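Local coordinates for protein HTH-type transcriptional regulator KdgR (Escherichia coli, PDB 1YSP) that represses transcription of the genes for uptake and breakdown of 2-keto-3-deoxygluconate, the chain here being its C-terminal, IclR-type effector domain, at residues M13-L26 with D32-M43. Numbering follows the deposited sequence.
Sequences MRELSRLTKETIHL and DSIVYIHKIDSM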
ATOM      1  N   MET A  13      -8.555   5.136   9.753  1.00 24.30           N
ATOM      2  CA  MET A  13      -7.100   5.329  10.021  1.00 24.69           C
ATOM      3  C   MET A  13      -6.854   5.749  11.472  1.00 25.91           C
ATOM      4  O   MET A  13      -5.924   5.293  12.140  1.00 24.43           O
ATOM      5  CB  MET A  13      -6.521   6.338   9.058  1.00 25.47           C
ATOM      6  CG  MET A  13      -6.438   5.807   7.573  1.00 22.93           C
ATOM      7  SD  MET A  13      -6.101   7.128   6.396  1.00 26.09           S
ATOM      8  CE  MET A  13      -4.383   7.530   6.732  1.00 24.83           C
ATOM      9  N   ARG A  14      -7.708   6.651  11.972  1.00 25.67           N
ATOM     10  CA  ARG A  14      -7.618   7.019  13.394  1.00 26.19           C
ATOM     11  C   ARG A  14      -7.863   5.806  14.290  1.00 25.54           C
ATOM     12  O   ARG A  14      -7.129   5.612  15.272  1.00 26.35           O
ATOM     13  CB  ARG A  14      -8.511   8.231  13.734  1.00 25.57           C
ATOM     14  CG  ARG A  14      -8.030   9.538  13.080  1.00 26.12           C
ATOM     15  CD  ARG A  14      -9.147  10.644  13.013  1.00 26.91           C
ATOM     16  NE  ARG A  14      -8.568  11.874  12.496  1.00 27.92           N
ATOM     17  CZ  ARG A  14      -7.987  12.821  13.216  1.00 30.30           C
ATOM     18  NH1 ARG A  14      -7.955  12.748  14.533  1.00 31.50           N
ATOM     19  NH2 ARG A  14      -7.449  13.849  12.610  1.00 35.39           N
ATOM     20  N   GLU A  15      -8.809   4.943  13.904  1.00 26.82           N
ATOM     21  CA  GLU A  15      -9.023   3.658  14.567  1.00 27.56           C
ATOM     22  C   GLU A  15      -7.790   2.677  14.559  1.00 28.99           C
ATOM     23  O   GLU A  15      -7.423   2.080  15.587  1.00 27.51           O
ATOM     24  CB  GLU A  15     -10.298   3.000  14.044  1.00 27.79           C
ATOM     25  CG  GLU A  15     -10.651   1.658  14.681  1.00 29.27           C
ATOM     26  CD  GLU A  15     -11.301   1.755  16.077  1.00 31.06           C
ATOM     27  OE1 GLU A  15     -11.194   2.777  16.793  1.00 29.59           O
ATOM     28  OE2 GLU A  15     -11.936   0.761  16.446  1.00 34.54           O
ATOM     29  N   LEU A  16      -7.149   2.532  13.407  1.00 29.02           N
ATOM     30  CA  LEU A  16      -5.909   1.745  13.356  1.00 30.18           C
ATOM     31  C   LEU A  16      -4.806   2.358  14.220  1.00 29.61           C
ATOM     32  O   LEU A  16      -4.055   1.632  14.857  1.00 30.72           O
ATOM     33  CB  LEU A  16      -5.407   1.658  11.901  1.00 29.05           C
ATOM     34  CG  LEU A  16      -6.209   0.743  10.980  1.00 30.17           C
ATOM     35  CD1 LEU A  16      -5.905   1.121   9.476  1.00 29.77           C
ATOM     36  CD2 LEU A  16      -5.931  -0.770  11.300  1.00 28.73           C
ATOM     37  N   SER A  17      -4.682   3.674  14.219  1.00 30.21           N
ATOM     38  CA  SER A  17      -3.671   4.348  15.030  1.00 32.12           C
ATOM     39  C   SER A  17      -3.943   4.069  16.513  1.00 31.26           C
ATOM     40  O   SER A  17      -3.035   3.669  17.258  1.00 29.94           O
ATOM     41  CB  SER A  17      -3.636   5.833  14.741  1.00 31.78           C
ATOM     42  OG  SER A  17      -2.902   6.570  15.719  1.00 36.64           O
ATOM     43  N   ARG A  18      -5.208   4.233  16.918  1.00 30.35           N
ATOM     44  CA  ARG A  18      -5.661   3.854  18.260  1.00 30.59           C
ATOM     45  C   ARG A  18      -5.311   2.403  18.608  1.00 30.65           C
ATOM     46  O   ARG A  18      -4.818   2.130  19.711  1.00 30.30           O
ATOM     47  CB  ARG A  18      -7.200   4.031  18.379  1.00 29.36           C
ATOM     48  CG  ARG A  18      -7.733   3.878  19.801  1.00 31.98           C
ATOM     49  CD  ARG A  18      -9.275   3.969  19.822  1.00 30.02           C
ATOM     50  NE  ARG A  18      -9.900   2.770  19.283  1.00 30.58           N
ATOM     51  CZ  ARG A  18     -10.036   1.617  19.933  1.00 31.98           C
ATOM     52  NH1 ARG A  18      -9.563   1.480  21.162  1.00 36.23           N
ATOM     53  NH2 ARG A  18     -10.635   0.595  19.361  1.00 34.49           N
ATOM     54  N   LEU A  19      -5.603   1.468  17.703  1.00 30.79           N
ATOM     55  CA  LEU A  19      -5.370   0.049  18.012  1.00 31.87           C
ATOM     56  C   LEU A  19      -3.873  -0.339  17.971  1.00 32.40           C
ATOM     57  O   LEU A  19      -3.457  -1.278  18.660  1.00 32.79           O
ATOM     58  CB  LEU A  19      -6.166  -0.867  17.092  1.00 31.58           C
ATOM     59  CG  LEU A  19      -7.721  -0.829  17.061  1.00 33.74           C
ATOM     60  CD1 LEU A  19      -8.245  -1.429  15.732  1.00 34.13           C
ATOM     61  CD2 LEU A  19      -8.338  -1.520  18.188  1.00 34.36           C
ATOM     62  N   THR A  20      -3.070   0.355  17.168  1.00 31.51           N
ATOM     63  CA  THR A  20      -1.718  -0.168  16.876  1.00 32.50           C
ATOM     64  C   THR A  20      -0.591   0.763  17.258  1.00 33.01           C
ATOM     65  O   THR A  20       0.564   0.319  17.340  1.00 33.95           O
ATOM     66  CB  THR A  20      -1.526  -0.516  15.342  1.00 30.67           C
ATOM     67  OG1 THR A  20      -1.527   0.677  14.579  1.00 30.67           O
ATOM     68  CG2 THR A  20      -2.569  -1.463  14.841  1.00 32.77           C
ATOM     69  N   LYS A  21      -0.907   2.049  17.422  1.00 33.80           N
ATOM     70  CA  LYS A  21       0.058   3.138  17.623  1.00 35.62           C
ATOM     71  C   LYS A  21       1.055   3.334  16.469  1.00 35.53           C
ATOM     72  O   LYS A  21       2.073   4.000  16.638  1.00 35.27           O
ATOM     73  CB  LYS A  21       0.840   2.986  18.944  1.00 37.14           C
ATOM     74  CG  LYS A  21      -0.031   2.708  20.143  1.00 40.04           C
ATOM     75  CD  LYS A  21      -0.441   3.978  20.834  1.00 44.57           C
ATOM     76  CE  LYS A  21      -0.239   3.815  22.345  1.00 45.43           C
ATOM     77  NZ  LYS A  21      -1.435   4.221  23.103  1.00 48.20           N
ATOM     78  N   GLU A  22       0.751   2.745  15.310  1.00 33.42           N
ATOM     79  CA  GLU A  22       1.666   2.783  14.161  1.00 32.23           C
ATOM     80  C   GLU A  22       1.309   3.982  13.269  1.00 31.84           C
ATOM     81  O   GLU A  22       0.227   4.589  13.468  1.00 31.48           O
ATOM     82  CB  GLU A  22       1.522   1.491  13.357  1.00 31.91           C
ATOM     83  CG  GLU A  22       1.902   0.151  14.083  1.00 33.02           C
ATOM     84  CD  GLU A  22       3.418  -0.044  14.315  1.00 32.34           C
ATOM     85  OE1 GLU A  22       4.199   0.856  13.972  1.00 33.75           O
ATOM     86  OE2 GLU A  22       3.801  -1.105  14.866  1.00 32.82           O
ATOM     87  N   THR A  23       2.194   4.307  12.309  1.00 29.77           N
ATOM     88  CA  THR A  23       1.956   5.338  11.300  1.00 31.11           C
ATOM     89  C   THR A  23       1.030   4.703  10.257  1.00 29.20           C
ATOM     90  O   THR A  23       1.325   3.619   9.729  1.00 28.81           O
ATOM     91  CB  THR A  23       3.267   5.818  10.559  1.00 31.36           C
ATOM     92  OG1 THR A  23       4.283   6.200  11.490  1.00 36.55           O
ATOM     93  CG2 THR A  23       2.988   7.034   9.662  1.00 32.48           C
ATOM     94  N   ILE A  24      -0.052   5.402   9.932  1.00 28.09           N
ATOM     95  CA  ILE A  24      -1.036   4.932   8.917  1.00 25.95           C
ATOM     96  C   ILE A  24      -1.084   5.913   7.734  1.00 24.94           C
ATOM     97  O   ILE A  24      -1.150   7.124   7.930  1.00 24.94           O
ATOM     98  CB  ILE A  24      -2.468   4.863   9.530  1.00 27.65           C
ATOM     99  CG1 ILE A  24      -2.441   4.468  11.016  1.00 28.01           C
ATOM    100  CG2 ILE A  24      -3.439   4.061   8.645  1.00 25.33           C
ATOM    101  CD1 ILE A  24      -1.962   3.075  11.321  1.00 22.88           C
ATOM    102  N   HIS A  25      -0.979   5.375   6.502  1.00 25.03           N
ATOM    103  CA  HIS A  25      -1.044   6.129   5.254  1.00 25.09           C
ATOM    104  C   HIS A  25      -2.200   5.689   4.337  1.00 24.64           C
ATOM    105  O   HIS A  25      -2.623   4.518   4.315  1.00 24.47           O
ATOM    106  CB  HIS A  25       0.265   5.929   4.437  1.00 25.21           C
ATOM    107  CG  HIS A  25       1.430   6.689   4.982  1.00 29.25           C
ATOM    108  ND1 HIS A  25       2.389   6.112   5.783  1.00 31.56           N
ATOM    109  CD2 HIS A  25       1.772   7.995   4.863  1.00 33.37           C
ATOM    110  CE1 HIS A  25       3.297   7.016   6.102  1.00 32.87           C
ATOM    111  NE2 HIS A  25       2.936   8.173   5.572  1.00 35.42           N
ATOM    112  N   LEU A  26      -2.682   6.649   3.542  1.00 24.91           N
ATOM    113  CA  LEU A  26      -3.593   6.354   2.430  1.00 24.19           C
ATOM    114  C   LEU A  26      -2.914   6.939   1.186  1.00 24.91           C
ATOM    115  O   LEU A  26      -2.549   8.115   1.175  1.00 27.46           O
ATOM    116  CB  LEU A  26      -4.978   6.982   2.644  1.00 24.44           C
ATOM    117  CG  LEU A  26      -5.991   6.605   1.567  1.00 23.74           C
ATOM    118  CD1 LEU A  26      -6.474   5.185   1.678  1.00 23.12           C
ATOM    119  CD2 LEU A  26      -7.194   7.611   1.670  1.00 24.73           C
ATOM    120  N   ASP A  32       2.704   7.547 -12.621  1.00 39.39           N
ATOM    121  CA  ASP A  32       3.695   6.457 -12.494  1.00 39.14           C
ATOM    122  C   ASP A  32       4.371   6.471 -11.113  1.00 37.49           C
ATOM    123  O   ASP A  32       5.550   6.085 -10.943  1.00 36.23           O
ATOM    124  CB  ASP A  32       4.772   6.602 -13.558  1.00 40.95           C
ATOM    125  CG  ASP A  32       5.715   7.762 -13.264  1.00 43.71           C
ATOM    126  OD1 ASP A  32       5.269   8.717 -12.579  1.00 47.41           O
ATOM    127  OD2 ASP A  32       6.899   7.715 -13.705  1.00 49.38           O
ATOM    128  N   SER A  33       3.626   6.964 -10.128  1.00 35.55           N
ATOM    129  CA  SER A  33       4.122   7.033  -8.761  1.00 34.68           C
ATOM    130  C   SER A  33       2.907   6.956  -7.834  1.00 32.67           C
ATOM    131  O   SER A  33       1.764   6.975  -8.322  1.00 31.17           O
ATOM    132  CB  SER A  33       4.955   8.299  -8.548  1.00 35.55           C
ATOM    133  OG  SER A  33       4.139   9.450  -8.670  1.00 40.11           O
ATOM    134  N   ILE A  34       3.151   6.792  -6.536  1.00 30.19           N
ATOM    135  CA  ILE A  34       2.068   6.894  -5.540  1.00 29.45           C
ATOM    136  C   ILE A  34       2.067   8.300  -4.971  1.00 29.69           C
ATOM    137  O   ILE A  34       3.101   8.943  -4.902  1.00 30.08           O
ATOM    138  CB  ILE A  34       2.154   5.815  -4.399  1.00 29.11           C
ATOM    139  CG1 ILE A  34       3.388   6.044  -3.493  1.00 27.22           C
ATOM    140  CG2 ILE A  34       2.178   4.421  -5.025  1.00 29.11           C
ATOM    141  CD1 ILE A  34       3.324   5.307  -2.063  1.00 30.48           C
ATOM    142  N   VAL A  35       0.907   8.768  -4.537  1.00 29.18           N
ATOM    143  CA  VAL A  35       0.847  10.039  -3.818  1.00 29.56           C
ATOM    144  C   VAL A  35       0.173   9.790  -2.465  1.00 28.80           C
ATOM    145  O   VAL A  35      -0.862   9.186  -2.435  1.00 27.37           O
ATOM    146  CB  VAL A  35       0.028  11.138  -4.632  1.00 29.31           C
ATOM    147  CG1 VAL A  35      -1.337  10.596  -5.087  1.00 32.27           C
ATOM    148  CG2 VAL A  35      -0.172  12.379  -3.768  1.00 31.90           C
ATOM    149  N   TYR A  36       0.759  10.231  -1.358  1.00 30.07           N
ATOM    150  CA  TYR A  36       0.054  10.078  -0.072  1.00 32.68           C
ATOM    151  C   TYR A  36      -1.054  11.129   0.029  1.00 32.86           C
ATOM    152  O   TYR A  36      -0.772  12.306   0.011  1.00 34.57           O
ATOM    153  CB  TYR A  36       1.012  10.143   1.115  1.00 34.34           C
ATOM    154  CG  TYR A  36       1.950   8.961   1.180  1.00 36.44           C
ATOM    155  CD1 TYR A  36       1.461   7.658   1.131  1.00 38.57           C
ATOM    156  CD2 TYR A  36       3.323   9.139   1.321  1.00 40.50           C
ATOM    157  CE1 TYR A  36       2.311   6.570   1.194  1.00 39.34           C
ATOM    158  CE2 TYR A  36       4.191   8.026   1.382  1.00 41.23           C
ATOM    159  CZ  TYR A  36       3.673   6.760   1.310  1.00 41.35           C
ATOM    160  OH  TYR A  36       4.498   5.649   1.359  1.00 41.69           O
ATOM    161  N   ILE A  37      -2.305  10.685   0.077  1.00 33.06           N
ATOM    162  CA  ILE A  37      -3.448  11.602   0.196  1.00 33.15           C
ATOM    163  C   ILE A  37      -3.956  11.822   1.649  1.00 32.56           C
ATOM    164  O   ILE A  37      -4.559  12.881   1.932  1.00 32.71           O
ATOM    165  CB  ILE A  37      -4.590  11.230  -0.785  1.00 33.24           C
ATOM    166  CG1 ILE A  37      -5.090   9.788  -0.550  1.00 31.58           C
ATOM    167  CG2 ILE A  37      -4.090  11.396  -2.247  1.00 32.99           C
ATOM    168  CD1 ILE A  37      -6.325   9.378  -1.363  1.00 33.81           C
ATOM    169  N   HIS A  38      -3.709  10.863   2.561  1.00 31.06           N
ATOM    170  CA  HIS A  38      -3.973  11.068   4.008  1.00 30.63           C
ATOM    171  C   HIS A  38      -2.906  10.389   4.866  1.00 29.90           C
ATOM    172  O   HIS A  38      -2.244   9.470   4.407  1.00 27.96           O
ATOM    173  CB  HIS A  38      -5.378  10.590   4.406  1.00 30.80           C
ATOM    174  CG  HIS A  38      -5.900  11.198   5.684  1.00 32.02           C
ATOM    175  ND1 HIS A  38      -5.667  12.510   6.042  1.00 34.52           N
ATOM    176  CD2 HIS A  38      -6.690  10.681   6.655  1.00 30.27           C
ATOM    177  CE1 HIS A  38      -6.273  12.766   7.192  1.00 35.73           C
ATOM    178  NE2 HIS A  38      -6.900  11.671   7.589  1.00 29.79           N
ATOM    179  N   LYS A  39      -2.711  10.865   6.096  1.00 30.44           N
ATOM    180  CA  LYS A  39      -1.774  10.223   7.023  1.00 32.69           C
ATOM    181  C   LYS A  39      -2.272  10.434   8.449  1.00 32.37           C
ATOM    182  O   LYS A  39      -2.835  11.509   8.751  1.00 32.76           O
ATOM    183  CB  LYS A  39      -0.384  10.881   6.873  1.00 31.37           C
ATOM    184  CG  LYS A  39       0.742  10.101   7.456  1.00 35.96           C
ATOM    185  CD  LYS A  39       2.103  10.891   7.494  1.00 37.02           C
ATOM    186  CE  LYS A  39       3.161  10.122   8.295  1.00 43.15           C
ATOM    187  NZ  LYS A  39       4.388  10.922   8.550  1.00 47.68           N
ATOM    188  N   ILE A  40      -2.102   9.417   9.293  1.00 33.16           N
ATOM    189  CA  ILE A  40      -2.244   9.560  10.749  1.00 34.61           C
ATOM    190  C   ILE A  40      -0.912   9.107  11.362  1.00 37.53           C
ATOM    191  O   ILE A  40      -0.515   7.935  11.223  1.00 35.07           O
ATOM    192  CB  ILE A  40      -3.404   8.743  11.332  1.00 33.99           C
ATOM    193  CG1 ILE A  40      -4.739   9.052  10.629  1.00 32.20           C
ATOM    194  CG2 ILE A  40      -3.458   8.894  12.882  1.00 33.57           C
ATOM    195  CD1 ILE A  40      -5.275  10.448  10.818  1.00 33.34           C
ATOM    196  N   ASP A  41      -0.232  10.041  12.030  1.00 41.38           N
ATOM    197  CA  ASP A  41       1.152   9.838  12.485  1.00 46.10           C
ATOM    198  C   ASP A  41       1.306   8.976  13.713  1.00 48.30           C
ATOM    199  O   ASP A  41       0.426   8.942  14.574  1.00 49.31           O
ATOM    200  CB  ASP A  41       1.841  11.179  12.738  1.00 47.04           C
ATOM    201  CG  ASP A  41       2.779  11.574  11.618  1.00 50.67           C
ATOM    202  OD1 ASP A  41       2.402  12.467  10.827  1.00 55.00           O
ATOM    203  OD2 ASP A  41       3.890  10.985  11.519  1.00 54.37           O
ATOM    204  N   SER A  42       2.455   8.304  13.792  1.00 51.12           N
ATOM    205  CA  SER A  42       2.840   7.529  14.967  1.00 53.89           C
ATOM    206  C   SER A  42       2.912   8.474  16.175  1.00 55.71           C
ATOM    207  O   SER A  42       2.177   8.300  17.144  1.00 56.91           O
ATOM    208  CB  SER A  42       4.195   6.847  14.718  1.00 53.79           C
ATOM    209  OG  SER A  42       4.362   5.697  15.528  1.00 54.31           O
ATOM    210  N   MET A  43       3.797   9.469  16.104  1.00 57.63           N
ATOM    211  CA  MET A  43       3.801  10.597  17.051  1.00 59.62           C
ATOM    212  C   MET A  43       4.296  11.880  16.372  1.00 59.81           C
ATOM    213  O   MET A  43       3.586  12.466  15.539  1.00 60.29           O
ATOM    214  CB  MET A  43       4.589  10.301  18.352  1.00 60.41           C
ATOM    215  CG  MET A  43       5.814   9.389  18.229  1.00 62.20           C
ATOM    216  SD  MET A  43       5.351   7.640  18.342  1.00 67.71           S
ATOM    217  CE  MET A  43       6.929   6.835  18.682  1.00 63.54           C
TER
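Leu26 O accepts two backbone N-H groups, from Ile37 N at 2.8 Å and His38 N at 3.3 Å, so both residues face Leu26 in a classic beta bulge. The bulge interrupts the antiparallel hairpin of strands 24-30 and 33-40, part of the GAF-like sheet of the IclR C-terminal domain. Beyond it the pairing is regular: Ile24 N points almost straight at Ile40 O (2.9 Å, 179° at the hydrogen), and Ile40 N answers to Ile24 O. On the face carrying His25 and Lys39, the extended lysine chain, with CG trans to its backbone N (chi1 -164°), runs alongside the imidazole, reaches Thr23 CG2 with CE and ends in a salt bridge from NZ to Asp41 OD2. Replacing Lys39 by an alanine would probably strip His25 of this flank and leave the Asp41 carboxylate without its mate. His25 CD2 also sits over the centre of the Tyr36 ring, the planes inclined at 31°. Helix 4-20 packs on the other face, where Ile40 fits its branches against Met13 CB, Arg14 CG and Ser17 CB. Asp10 OD1 binds both Arg14 NE and His38 NE2, while Met13 SD meets the edge of the His38 imidazole, 3.6 Å from His38 CD2.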